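PDB 3GT5: N-acetylglucosamine 2-epimerase from Xylella fastidiosa, which probably catalyses the isomerisation of a sugar, such as epimerisation at C2 of an N-acylglucosamine. Local coordinates for residues A[51-56]-A[373-378]; A[94-99]-A[113-118]; A[107-112]-A[157-162]; A[177-182]-A[196-201]. One frame throughout, in Å; residues are numbered along the deposited sequence.

Interaction 1 (A[51-56]-A[373-378])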
loop_
_atom_site.group_PDB
_atom_site.type_symbol
_atom_site.label_atom_id
_atom_site.label_comp_id
_atom_site.label_asym_id
_atom_site.label_seq_id
_atom_site.Cartn_x
_atom_site.Cartn_y
_atom_site.Cartn_z
ATOM N N LEU A 51 -12.352 4.882 -4.244
ATOM C CA LEU A 51 -11.560 4.171 -5.251
ATOM C C LEU A 51 -10.480 3.307 -4.626
ATOM O O LEU A 51 -10.240 2.222 -5.124
ATOM C CB LEU A 51 -10.927 5.161 -6.244
ATOM C CG LEU A 51 -10.128 4.583 -7.389
ATOM C CD1 LEU A 51 -10.997 3.720 -8.325
ATOM C CD2 LEU A 51 -9.453 5.759 -8.137
ATOM N N VAL A 52 -9.817 3.774 -3.568
ATOM C CA VAL A 52 -8.715 3.010 -2.944
ATOM C C VAL A 52 -9.269 1.679 -2.348
ATOM O O VAL A 52 -8.605 0.655 -2.466
ATOM C CB VAL A 52 -7.879 3.888 -1.905
ATOM C CG1 VAL A 52 -6.814 3.027 -1.128
ATOM C CG2 VAL A 52 -7.144 5.056 -2.652
ATOM N N SER A 53 -10.435 1.689 -1.715
ATOM C CA SER A 53 -11.050 0.405 -1.272
ATOM C C SER A 53 -11.506 -0.501 -2.427
ATOM O O SER A 53 -11.260 -1.743 -2.418
ATOM C CB SER A 53 -12.169 0.629 -0.250
ATOM O OG SER A 53 -11.602 0.922 1.006
ATOM N N SER A 54 -12.173 0.084 -3.419
ATOM C CA SER A 54 -12.656 -0.690 -4.577
ATOM C C SER A 54 -11.506 -1.471 -5.235
ATOM O O SER A 54 -11.652 -2.644 -5.603
ATOM C CB SER A 54 -13.321 0.214 -5.644
ATOM O OG SER A 54 -14.543 0.761 -5.180
ATOM N N THR A 55 -10.368 -0.830 -5.400
ATOM C CA THR A 55 -9.193 -1.490 -5.992
ATOM C C THR A 55 -8.479 -2.452 -5.024
ATOM O O THR A 55 -8.065 -3.554 -5.421
ATOM C CB THR A 55 -8.239 -0.433 -6.550
ATOM O OG1 THR A 55 -7.902 0.512 -5.521
ATOM C CG2 THR A 55 -8.852 0.284 -7.757
ATOM N N ARG A 56 -8.304 -2.044 -3.766
ATOM C CA ARG A 56 -7.596 -2.889 -2.805
ATOM C C ARG A 56 -8.337 -4.198 -2.566
ATOM O O ARG A 56 -7.713 -5.231 -2.363
ATOM C CB ARG A 56 -7.351 -2.146 -1.483
ATOM C CG ARG A 56 -6.148 -1.191 -1.580
ATOM C CD ARG A 56 -5.949 -0.430 -0.295
ATOM N NE ARG A 56 -4.841 0.519 -0.405
ATOM C CZ ARG A 56 -4.389 1.252 0.619
ATOM N NH1 ARG A 56 -4.894 1.082 1.831
ATOM N NH2 ARG A 56 -3.375 2.100 0.440
ATOM N N GLY A 373 -10.591 3.005 2.427
ATOM C CA GLY A 373 -9.139 2.958 2.269
ATOM C C GLY A 373 -8.522 1.694 2.882
ATOM O O GLY A 373 -7.502 1.185 2.386
ATOM N N LYS A 374 -9.110 1.165 3.951
ATOM C CA LYS A 374 -8.519 -0.027 4.619
ATOM C C LYS A 374 -9.264 -1.286 4.256
ATOM O O LYS A 374 -10.467 -1.373 4.472
ATOM C CB LYS A 374 -8.507 0.136 6.137
ATOM C CG LYS A 374 -8.138 -1.106 6.901
ATOM C CD LYS A 374 -7.700 -0.785 8.346
ATOM C CE LYS A 374 -7.288 -1.974 9.153
ATOM N NZ LYS A 374 -8.353 -3.019 9.295
ATOM N N THR A 375 -8.543 -2.253 3.705
ATOM C CA THR A 375 -9.095 -3.544 3.376
ATOM C C THR A 375 -8.225 -4.634 3.927
ATOM O O THR A 375 -8.455 -5.800 3.639
ATOM C CB THR A 375 -9.270 -3.755 1.843
ATOM O OG1 THR A 375 -7.980 -3.971 1.266
ATOM C CG2 THR A 375 -9.946 -2.572 1.237
ATOM N N ASP A 376 -7.243 -4.282 4.758
ATOM C CA ASP A 376 -6.151 -5.198 5.136
ATOM C C ASP A 376 -5.328 -5.739 3.941
ATOM O O ASP A 376 -4.676 -6.786 4.020
ATOM C CB ASP A 376 -6.684 -6.331 6.054
ATOM C CG ASP A 376 -6.929 -5.835 7.479
ATOM O OD1 ASP A 376 -6.046 -6.040 8.338
ATOM O OD2 ASP A 376 -7.970 -5.214 7.712
ATOM N N TYR A 377 -5.380 -5.022 2.828
ATOM C CA TYR A 377 -4.394 -5.154 1.750
ATOM C C TYR A 377 -2.976 -5.062 2.308
ATOM O O TYR A 377 -2.118 -5.870 1.954
ATOM C CB TYR A 377 -4.680 -4.119 0.605
ATOM C CG TYR A 377 -3.429 -3.411 0.067
ATOM C CD1 TYR A 377 -2.706 -3.915 -1.022
ATOM C CD2 TYR A 377 -2.993 -2.268 0.651
ATOM C CE1 TYR A 377 -1.574 -3.239 -1.522
ATOM C CE2 TYR A 377 -1.891 -1.589 0.195
ATOM C CZ TYR A 377 -1.171 -2.069 -0.866
ATOM O OH TYR A 377 -0.074 -1.325 -1.236
ATOM N N HIS A 378 -2.703 -4.141 3.240
ATOM C CA HIS A 378 -1.362 -4.032 3.764
ATOM C C HIS A 378 -0.972 -5.239 4.616
ATOM O O HIS A 378 0.197 -5.661 4.561
ATOM C CB HIS A 378 -1.162 -2.806 4.666
ATOM C CG HIS A 378 -1.029 -1.513 3.952
ATOM N ND1 HIS A 378 0.132 -1.122 3.328
ATOM C CD2 HIS A 378 -1.899 -0.483 3.814
ATOM C CE1 HIS A 378 -0.020 0.100 2.848
ATOM N NE2 HIS A 378 -1.246 0.507 3.121
HETATM O O HOH W 1 -12.686 -0.360 2.996
HETATM O O HOH W 2 -2.161 3.200 2.764
#
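The guanidinium of Arg56 is covered on one face by Tyr377 and on the other by its own segment's Val52 CG1. Tyr377 CD2 sits off-centre toward the rim, 3.5 Å from Arg56 NE. The two planes are 27° apart, so the groups overlap without being parallel. A water lies in the guanidinium plane, taking a hydrogen bond from Arg56 NH2. The same water sits at the edge of the His378 ring, bonded to NE2, and so links the two residues. Tyr377 CE2 lies over the centre of the His378 ring. Arg56 reaches this place through a chain extended from CG to NE. On the way its CB passes 3.4 Å from Thr375 OG1. Arg56 NH1 also lies 2.7 Å from Gly373 O, but the bond is weak because it is strongly bent (115°). Gly373 N gives a straighter bond to Ser53 OG, 2.7 Å long. A second water joins Ser53 OG to Lys374 O. The polar ends of the two rings have partners outside the two segments: Tyr377 OH is probably hydrogen-bonded to Glu180, though unusually close to it, and His378 ND1 is bonded to Glu314. All of this is buried, consistent with the inner wall of the (alpha/alpha)6 barrel of this family. Helices 51-68 and 377-387 meet here. Tyr113 of helix 112-127 packs beside Val52 and Arg56.

Interaction 2 (A[94-99]-A[113-118])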
loop_
_atom_site.group_PDB
_atom_site.type_symbol
_atom_site.label_atom_id
_atom_site.label_comp_id
_atom_site.label_asym_id
_atom_site.label_seq_id
_atom_site.Cartn_x
_atom_site.Cartn_y
_atom_site.Cartn_z
ATOM N N GLY A 94 -11.378 8.788 -19.408
ATOM C CA GLY A 94 -10.447 7.731 -19.010
ATOM C C GLY A 94 -10.094 7.816 -17.521
ATOM O O GLY A 94 -9.472 6.920 -16.992
ATOM N N GLY A 95 -10.529 8.867 -16.837
ATOM C CA GLY A 95 -10.278 9.001 -15.398
ATOM C C GLY A 95 -11.264 8.208 -14.551
ATOM O O GLY A 95 -12.271 7.667 -15.052
ATOM N N TYR A 96 -10.978 8.147 -13.248
ATOM C CA TYR A 96 -11.713 7.296 -12.321
ATOM C C TYR A 96 -12.202 8.128 -11.188
ATOM O O TYR A 96 -11.411 8.862 -10.610
ATOM C CB TYR A 96 -10.808 6.176 -11.765
ATOM C CG TYR A 96 -10.442 5.140 -12.779
ATOM C CD1 TYR A 96 -11.152 3.935 -12.853
ATOM C CD2 TYR A 96 -9.371 5.339 -13.666
ATOM C CE1 TYR A 96 -10.829 2.987 -13.784
ATOM C CE2 TYR A 96 -9.040 4.418 -14.589
ATOM C CZ TYR A 96 -9.757 3.223 -14.674
ATOM O OH TYR A 96 -9.426 2.289 -15.622
ATOM N N ALA A 97 -13.466 7.975 -10.822
ATOM C CA ALA A 97 -14.019 8.689 -9.676
ATOM C C ALA A 97 -13.256 8.298 -8.420
ATOM O O ALA A 97 -13.099 7.110 -8.143
ATOM C CB ALA A 97 -15.513 8.393 -9.515
ATOM N N TRP A 98 -12.817 9.303 -7.659
ATOM C CA TRP A 98 -12.151 9.105 -6.367
ATOM C C TRP A 98 -13.121 8.590 -5.297
ATOM O O TRP A 98 -12.825 7.639 -4.569
ATOM C CB TRP A 98 -11.485 10.439 -5.963
ATOM C CG TRP A 98 -10.611 10.428 -4.753
ATOM C CD1 TRP A 98 -10.756 11.211 -3.645
ATOM C CD2 TRP A 98 -9.402 9.665 -4.535
ATOM N NE1 TRP A 98 -9.773 10.970 -2.753
ATOM C CE2 TRP A 98 -8.907 10.038 -3.268
ATOM C CE3 TRP A 98 -8.674 8.721 -5.292
ATOM C CZ2 TRP A 98 -7.742 9.489 -2.731
ATOM C CZ3 TRP A 98 -7.501 8.182 -4.739
ATOM C CH2 TRP A 98 -7.046 8.570 -3.480
ATOM N N THR A 99 -14.275 9.256 -5.169
ATOM C CA THR A 99 -15.328 8.804 -4.264
ATOM C C THR A 99 -16.713 8.869 -4.952
ATOM O O THR A 99 -16.967 9.676 -5.871
ATOM C CB THR A 99 -15.351 9.646 -2.987
ATOM O OG1 THR A 99 -15.535 11.002 -3.364
ATOM C CG2 THR A 99 -14.044 9.557 -2.166
ATOM N N TYR A 113 -2.441 8.637 -7.112
ATOM C CA TYR A 113 -2.523 7.592 -6.093
ATOM C C TYR A 113 -3.592 6.556 -6.473
ATOM O O TYR A 113 -3.366 5.340 -6.375
ATOM C CB TYR A 113 -2.820 8.266 -4.747
ATOM C CG TYR A 113 -2.727 7.365 -3.543
ATOM C CD1 TYR A 113 -1.643 7.440 -2.654
ATOM C CD2 TYR A 113 -3.748 6.415 -3.289
ATOM C CE1 TYR A 113 -1.571 6.624 -1.564
ATOM C CE2 TYR A 113 -3.669 5.605 -2.217
ATOM C CZ TYR A 113 -2.587 5.702 -1.355
ATOM O OH TYR A 113 -2.497 4.891 -0.248
ATOM N N GLY A 114 -4.736 7.055 -6.931
ATOM C CA GLY A 114 -5.838 6.248 -7.481
ATOM C C GLY A 114 -5.449 5.375 -8.643
ATOM O O GLY A 114 -5.684 4.157 -8.634
ATOM N N LEU A 115 -4.785 5.957 -9.631
ATOM C CA LEU A 115 -4.320 5.189 -10.774
ATOM C C LEU A 115 -3.283 4.095 -10.442
ATOM O O LEU A 115 -3.220 3.091 -11.149
ATOM C CB LEU A 115 -3.779 6.129 -11.857
ATOM C CG LEU A 115 -4.893 7.019 -12.407
ATOM C CD1 LEU A 115 -4.254 8.113 -13.239
ATOM C CD2 LEU A 115 -5.833 6.138 -13.225
ATOM N N ALA A 116 -2.428 4.300 -9.419
ATOM C CA ALA A 116 -1.501 3.254 -8.972
ATOM C C ALA A 116 -2.336 2.033 -8.548
ATOM O O ALA A 116 -2.066 0.891 -8.987
ATOM C CB ALA A 116 -0.663 3.740 -7.830
ATOM N N PHE A 117 -3.356 2.296 -7.743
ATOM C CA PHE A 117 -4.261 1.238 -7.275
ATOM C C PHE A 117 -5.090 0.588 -8.365
ATOM O O PHE A 117 -5.244 -0.617 -8.389
ATOM C CB PHE A 117 -4.991 1.610 -5.993
ATOM C CG PHE A 117 -4.111 1.469 -4.805
ATOM C CD1 PHE A 117 -3.874 0.200 -4.238
ATOM C CD2 PHE A 117 -3.337 2.541 -4.318
ATOM C CE1 PHE A 117 -2.978 0.033 -3.220
ATOM C CE2 PHE A 117 -2.426 2.345 -3.264
ATOM C CZ PHE A 117 -2.239 1.098 -2.724
ATOM N N VAL A 118 -5.525 1.363 -9.332
ATOM C CA VAL A 118 -6.165 0.800 -10.518
ATOM C C VAL A 118 -5.215 -0.115 -11.290
ATOM O O VAL A 118 -5.607 -1.251 -11.653
ATOM C CB VAL A 118 -6.707 1.945 -11.391
ATOM C CG1 VAL A 118 -7.100 1.417 -12.818
ATOM C CG2 VAL A 118 -7.949 2.672 -10.702
#
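Tyr96 and Trp98 lay two aromatic rings against helix 112-127, probably an inner helix of the (alpha/alpha)6 barrel. They come from the loop that runs from helix 71-88 into strand 99-101. The two rings meet the helix in different ways. Tyr96 presents a face: Val118 CG2 stands over its centre, 4.0 Å from the ring centroid and 8° off the ring normal, a CH-pi contact. The other methyl, Val118 CG1, reaches the far end of the ring, 3.7 Å from Tyr96 CZ. Val118 CG1 is anti to the backbone N (chi1 167°), and this spreads the two branches along the tyrosine from its ring centre to its hydroxyl. Leu115 crosses Tyr96 at about a right angle and sets its CD2 3.7 Å from Tyr96 CD2. Tyr96 OH is hydrogen-bonded to Tyr122 on the same helix. Trp98 instead presents an edge. The CA of Gly114 lies near the indole plane, and with no side chain on this residue Trp98 CZ3 comes to 3.7 Å from Gly114 N. Trp98 and Thr99 both face Asp107, a classic beta bulge. The rings of His111 and His50 also meet the indole. At the far corner of the indole, Trp98 CH2 is 3.9 Å from Tyr113 CD2, which lies near the indole plane.

Interaction 3 (A[107-112]-A[157-162])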
loop_
_atom_site.group_PDB
_atom_site.type_symbol
_atom_site.label_atom_id
_atom_site.label_comp_id
_atom_site.label_asym_id
_atom_site.label_seq_id
_atom_site.Cartn_x
_atom_site.Cartn_y
_atom_site.Cartn_z
ATOM N N ASP A 107 -16.519 12.874 -5.768
ATOM C CA ASP A 107 -15.274 13.603 -6.017
ATOM C C ASP A 107 -14.671 13.007 -7.270
ATOM O O ASP A 107 -14.330 11.835 -7.296
ATOM C CB ASP A 107 -14.336 13.487 -4.815
ATOM C CG ASP A 107 -13.075 14.275 -4.982
ATOM O OD1 ASP A 107 -12.859 14.833 -6.090
ATOM O OD2 ASP A 107 -12.323 14.344 -3.987
ATOM N N ASP A 108 -14.577 13.814 -8.325
ATOM C CA ASP A 108 -14.067 13.350 -9.612
ATOM C C ASP A 108 -12.610 13.757 -9.842
ATOM O O ASP A 108 -12.129 13.657 -10.963
ATOM C CB ASP A 108 -14.939 13.889 -10.769
ATOM C CG ASP A 108 -14.883 15.417 -10.900
ATOM O OD1 ASP A 108 -14.161 16.096 -10.124
ATOM O OD2 ASP A 108 -15.552 15.945 -11.811
ATOM N N THR A 109 -11.934 14.199 -8.790
ATOM C CA THR A 109 -10.496 14.529 -8.855
ATOM C C THR A 109 -9.705 13.333 -9.311
ATOM O O THR A 109 -9.919 12.221 -8.817
ATOM C CB THR A 109 -9.956 14.979 -7.516
ATOM O OG1 THR A 109 -10.720 16.087 -7.047
ATOM C CG2 THR A 109 -8.461 15.389 -7.633
ATOM N N ASN A 110 -8.802 13.571 -10.265
ATOM C CA ASN A 110 -7.930 12.536 -10.826
ATOM C C ASN A 110 -6.616 12.412 -10.065
ATOM O O ASN A 110 -5.718 13.198 -10.229
ATOM C CB ASN A 110 -7.685 12.807 -12.321
ATOM C CG ASN A 110 -8.899 12.482 -13.171
ATOM O OD1 ASN A 110 -9.415 11.381 -13.104
ATOM N ND2 ASN A 110 -9.346 13.441 -14.007
ATOM N N HIS A 111 -6.561 11.441 -9.166
ATOM C CA HIS A 111 -5.419 11.239 -8.295
ATOM C C HIS A 111 -4.505 10.187 -8.848
ATOM O O HIS A 111 -4.926 9.089 -9.112
ATOM C CB HIS A 111 -5.911 10.806 -6.914
ATOM C CG HIS A 111 -6.392 11.939 -6.084
ATOM N ND1 HIS A 111 -5.540 12.853 -5.501
ATOM C CD2 HIS A 111 -7.646 12.311 -5.737
ATOM C CE1 HIS A 111 -6.249 13.733 -4.816
ATOM N NE2 HIS A 111 -7.532 13.425 -4.942
ATOM N N CYS A 112 -3.235 10.512 -9.003
ATOM C CA CYS A 112 -2.235 9.516 -9.386
ATOM C C CYS A 112 -2.235 8.343 -8.400
ATOM O O CYS A 112 -2.022 7.199 -8.803
ATOM C CB CYS A 112 -0.860 10.156 -9.407
ATOM S SG CYS A 112 0.299 9.046 -10.237
ATOM N N LYS A 157 3.352 13.268 -11.707
ATOM C CA LYS A 157 2.611 14.338 -11.029
ATOM C C LYS A 157 1.475 13.748 -10.223
ATOM O O LYS A 157 1.045 12.623 -10.477
ATOM C CB LYS A 157 2.077 15.324 -12.069
ATOM C CG LYS A 157 3.208 15.903 -12.922
ATOM C CD LYS A 157 2.753 17.043 -13.827
ATOM C CE LYS A 157 1.697 16.600 -14.806
ATOM N NZ LYS A 157 1.709 17.473 -16.012
ATOM N N ASP A 158 0.950 14.502 -9.269
ATOM C CA ASP A 158 0.013 13.887 -8.312
ATOM C C ASP A 158 -1.474 14.000 -8.599
ATOM O O ASP A 158 -2.221 13.048 -8.417
ATOM C CB ASP A 158 0.271 14.447 -6.937
ATOM C CG ASP A 158 0.272 13.377 -5.885
ATOM O OD1 ASP A 158 -0.757 13.282 -5.166
ATOM O OD2 ASP A 158 1.301 12.650 -5.778
ATOM N N GLU A 159 -1.950 15.191 -8.951
ATOM C CA GLU A 159 -3.370 15.458 -8.819
ATOM C C GLU A 159 -3.836 16.450 -9.897
ATOM O O GLU A 159 -3.237 17.489 -10.031
ATOM C CB GLU A 159 -3.682 16.046 -7.440
ATOM C CG GLU A 159 -5.182 16.339 -7.217
ATOM C CD GLU A 159 -5.458 17.223 -6.022
ATOM O OE1 GLU A 159 -4.719 17.109 -5.011
ATOM O OE2 GLU A 159 -6.453 18.001 -6.091
ATOM N N ALA A 160 -4.901 16.099 -10.617
ATOM C CA ALA A 160 -5.483 16.933 -11.661
ATOM C C ALA A 160 -7.008 16.930 -11.512
ATOM O O ALA A 160 -7.624 15.975 -10.987
ATOM C CB ALA A 160 -5.021 16.458 -13.055
ATOM N N ASP A 161 -7.622 18.021 -11.940
ATOM C CA ASP A 161 -9.040 18.073 -12.016
ATOM C C ASP A 161 -9.586 17.214 -13.149
ATOM O O ASP A 161 -8.844 16.582 -13.874
ATOM C CB ASP A 161 -9.528 19.544 -12.080
ATOM C CG ASP A 161 -9.287 20.242 -13.440
ATOM O OD1 ASP A 161 -8.915 19.635 -14.470
ATOM O OD2 ASP A 161 -9.511 21.488 -13.463
ATOM N N ALA A 162 -10.902 17.218 -13.318
ATOM C CA ALA A 162 -11.548 16.388 -14.363
ATOM C C ALA A 162 -11.224 16.782 -15.834
ATOM O O ALA A 162 -11.360 15.963 -16.735
ATOM C CB ALA A 162 -13.067 16.323 -14.113
HETATM O O HOH W 3 -12.443 17.884 -11.074
HETATM O O HOH W 4 -8.917 17.448 -4.660
HETATM O O HOH W 5 -11.510 13.310 -15.962
HETATM O O HOH W 6 -2.573 11.318 -5.898
#
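Two antiparallel bridges pair strands 104-111 and 155-160, neighbours in a five-stranded sheet, with Asn110 facing Ala160 and His111 facing Glu159. Asn110 and Ala160 form the hydrogen-bonded pair. Asn110 N donates to Ala160 O at 2.8 Å, and Ala160 N returns a bond to Asn110 O at 3.0 Å. Beyond the non-hydrogen-bonded pair of His111 and Glu159, Cys112 N donates to Asp158 O in a nearly straight bond of 2.8 Å (170°). This ties the first turn of helix 112-127 to the neighbouring strand. The side chain of Asn110 adds a further bond, ND2 to Asp161 O at 3.2 Å, arriving from above the carbonyl plane. A water links Asn110 ND2 to Ala162 O. On the face of His111 and Glu159, those two side chains lie side by side and point the same way. The methyl CG2 of Thr109 is placed off-centre over one face of the His111 ring and also touches Glu159 CG at 3.4 Å. It gets there because CG2 is anti to the Thr109 backbone N (chi1 of OG1 -56°). Thr109 OG1 and N both donate to Asp107 OD1, and the backbone bond makes an Asx turn. Arg241 forms salt bridges with both Asp158 and Glu159. Beta pairing of this kind belongs to the antiparallel sheet whose strands lie in the connections between the barrel helices.

Interaction 4 (A[177-182]-A[196-201])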
loop_
_atom_site.group_PDB
_atom_site.type_symbol
_atom_site.label_atom_id
_atom_site.label_comp_id
_atom_site.label_asym_id
_atom_site.label_seq_id
_atom_site.Cartn_x
_atom_site.Cartn_y
_atom_site.Cartn_z
ATOM N N HIS A 177 3.488 3.901 -4.534
ATOM C CA HIS A 177 2.474 2.931 -4.919
ATOM C C HIS A 177 2.531 2.612 -6.390
ATOM O O HIS A 177 2.188 1.500 -6.773
ATOM C CB HIS A 177 1.097 3.332 -4.439
ATOM C CG HIS A 177 0.979 3.238 -2.953
ATOM N ND1 HIS A 177 1.010 2.025 -2.298
ATOM C CD2 HIS A 177 0.897 4.190 -1.992
ATOM C CE1 HIS A 177 0.929 2.237 -0.993
ATOM N NE2 HIS A 177 0.846 3.538 -0.786
ATOM N N MET A 178 2.919 3.581 -7.219
ATOM C CA MET A 178 3.083 3.306 -8.645
ATOM C C MET A 178 4.265 2.347 -8.885
ATOM O O MET A 178 4.179 1.499 -9.748
ATOM C CB MET A 178 3.226 4.593 -9.479
ATOM C CG MET A 178 3.008 4.375 -11.001
ATOM S SD MET A 178 1.370 3.764 -11.470
ATOM C CE MET A 178 0.493 5.304 -11.171
ATOM N N CYS A 179 5.349 2.453 -8.119
ATOM C CA CYS A 179 6.471 1.503 -8.230
ATOM C C CYS A 179 5.959 0.091 -7.914
ATOM O O CYS A 179 6.200 -0.863 -8.674
ATOM C CB CYS A 179 7.646 1.919 -7.328
ATOM S SG CYS A 179 8.991 0.761 -7.204
ATOM N N GLU A 180 5.201 -0.030 -6.816
ATOM C CA GLU A 180 4.546 -1.277 -6.436
ATOM C C GLU A 180 3.642 -1.835 -7.546
ATOM O O GLU A 180 3.710 -3.060 -7.837
ATOM C CB GLU A 180 3.719 -1.011 -5.167
ATOM C CG GLU A 180 2.815 -2.128 -4.717
ATOM C CD GLU A 180 1.773 -1.629 -3.665
ATOM O OE1 GLU A 180 1.657 -0.381 -3.454
ATOM O OE2 GLU A 180 1.049 -2.454 -3.046
ATOM N N ALA A 181 2.812 -0.963 -8.157
ATOM C CA ALA A 181 1.900 -1.372 -9.228
ATOM C C ALA A 181 2.657 -1.790 -10.459
ATOM O O ALA A 181 2.243 -2.751 -11.121
ATOM C CB ALA A 181 0.884 -0.247 -9.603
ATOM N N MET A 182 3.781 -1.112 -10.747
ATOM C CA MET A 182 4.579 -1.450 -11.913
ATOM C C MET A 182 5.277 -2.795 -11.757
ATOM O O MET A 182 5.358 -3.563 -12.728
ATOM C CB MET A 182 5.552 -0.339 -12.294
ATOM C CG MET A 182 4.876 0.902 -12.862
ATOM S SD MET A 182 3.937 0.680 -14.443
ATOM C CE MET A 182 3.228 2.374 -14.549
ATOM N N GLU A 196 11.113 -1.618 -15.739
ATOM C CA GLU A 196 12.055 -0.531 -15.894
ATOM C C GLU A 196 11.492 0.791 -15.333
ATOM O O GLU A 196 12.232 1.581 -14.724
ATOM C CB GLU A 196 12.487 -0.390 -17.340
ATOM C CG GLU A 196 13.271 -1.656 -17.807
ATOM C CD GLU A 196 14.716 -1.819 -17.348
ATOM O OE1 GLU A 196 15.309 -0.931 -16.683
ATOM O OE2 GLU A 196 15.292 -2.904 -17.678
ATOM N N ARG A 197 10.211 0.994 -15.487
ATOM C CA ARG A 197 9.579 2.199 -14.907
ATOM C C ARG A 197 9.608 2.097 -13.400
ATOM O O ARG A 197 9.832 3.101 -12.695
ATOM C CB ARG A 197 8.186 2.374 -15.446
ATOM C CG ARG A 197 7.431 3.569 -14.925
ATOM C CD ARG A 197 8.132 4.878 -15.184
ATOM N NE ARG A 197 8.454 5.109 -16.587
ATOM C CZ ARG A 197 7.662 5.681 -17.487
ATOM N NH1 ARG A 197 6.417 6.063 -17.208
ATOM N NH2 ARG A 197 8.135 5.860 -18.725
ATOM N N ALA A 198 9.349 0.905 -12.877
ATOM C CA ALA A 198 9.481 0.726 -11.406
ATOM C C ALA A 198 10.842 1.087 -10.896
ATOM O O ALA A 198 11.002 1.742 -9.844
ATOM C CB ALA A 198 9.110 -0.736 -10.985
ATOM N N LEU A 199 11.884 0.676 -11.624
ATOM C CA LEU A 199 13.245 0.961 -11.219
ATOM C C LEU A 199 13.563 2.438 -11.259
ATOM O O LEU A 199 14.276 2.912 -10.357
ATOM C CB LEU A 199 14.271 0.183 -12.076
ATOM C CG LEU A 199 15.736 0.371 -11.629
ATOM C CD1 LEU A 199 16.004 -0.198 -10.235
ATOM C CD2 LEU A 199 16.725 -0.216 -12.724
ATOM N N VAL A 200 13.131 3.124 -12.323
ATOM C CA VAL A 200 13.320 4.595 -12.455
ATOM C C VAL A 200 12.691 5.321 -11.229
ATOM O O VAL A 200 13.352 6.152 -10.586
ATOM C CB VAL A 200 12.731 5.180 -13.751
ATOM C CG1 VAL A 200 12.773 6.755 -13.729
ATOM C CG2 VAL A 200 13.460 4.646 -15.007
ATOM N N LEU A 201 11.466 4.960 -10.900
ATOM C CA LEU A 201 10.744 5.568 -9.755
ATOM C C LEU A 201 11.515 5.322 -8.463
ATOM O O LEU A 201 11.716 6.254 -7.658
ATOM C CB LEU A 201 9.335 4.997 -9.625
ATOM C CG LEU A 201 8.316 5.238 -10.733
ATOM C CD1 LEU A 201 6.988 4.459 -10.459
ATOM C CD2 LEU A 201 8.038 6.746 -10.967
#
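Leu201 of helix 192-211 reaches onto the backbone of helix 172-189. Its CB starts 4.2 Å from Cys179 CB. CG stands beside the Leu201 backbone N, anti to the carbonyl carbon (chi1 -64°), and from there sends CD1 across to the other helix. That methyl lies 3.5 Å from Cys179 N and 3.7 Å from Cys179 CA. It also touches Met178 CB at 3.9 Å, so the methyl rests against two successive residues. Leu155 and Tyr156 of strand 155-160 touch Leu201 as well. The two helices form an antiparallel alpha-alpha hairpin of the (alpha/alpha)6 barrel. Helix 172-189 is probably in the inner ring and helix 192-211 in the outer one. Their segment axes come within 8.2 Å at an angle of 156°. The approach is close at Ala198, whose CB meets Cys179 O and, at 3.8 Å, Met182 CB. Cys179 SG (chi1 173°, anti to the backbone N) lies near Ala198 O. Farther along, Met182 CG meets the aliphatic part of Arg197, 4.2 Å from its CG. The guanidinium of Arg197 then turns away, bound by Glu145 and Tyr156 and set against Trp149 in a cation-pi contact. On helix 172-189, away from the Leu201 side, His177 ND1 donates to Glu180 OE1 at 2.7 Å.

In the fold
Interaction 1 spans most of the chain and encloses the other three. It joins what are probably the first and last inner helices of the barrel and so closes the ring. Interactions 2 and 3 interlock along the sequence, and their centres are about 8 Å apart. Strand 104-111 of interaction 3 runs straight into helix 112-127 of interaction 2. Interaction 4 follows later, about 17 Å from interaction 2, centre to centre. Helix 112-127 lies between helices 51-68 and 172-189, so it touches interactions 1 and 4. Interactions 1 and 4 also touch directly, with centres about 19 Å apart. Together the contacts run from the five-stranded sheet to the barrel interior, where related enzymes hold their active site.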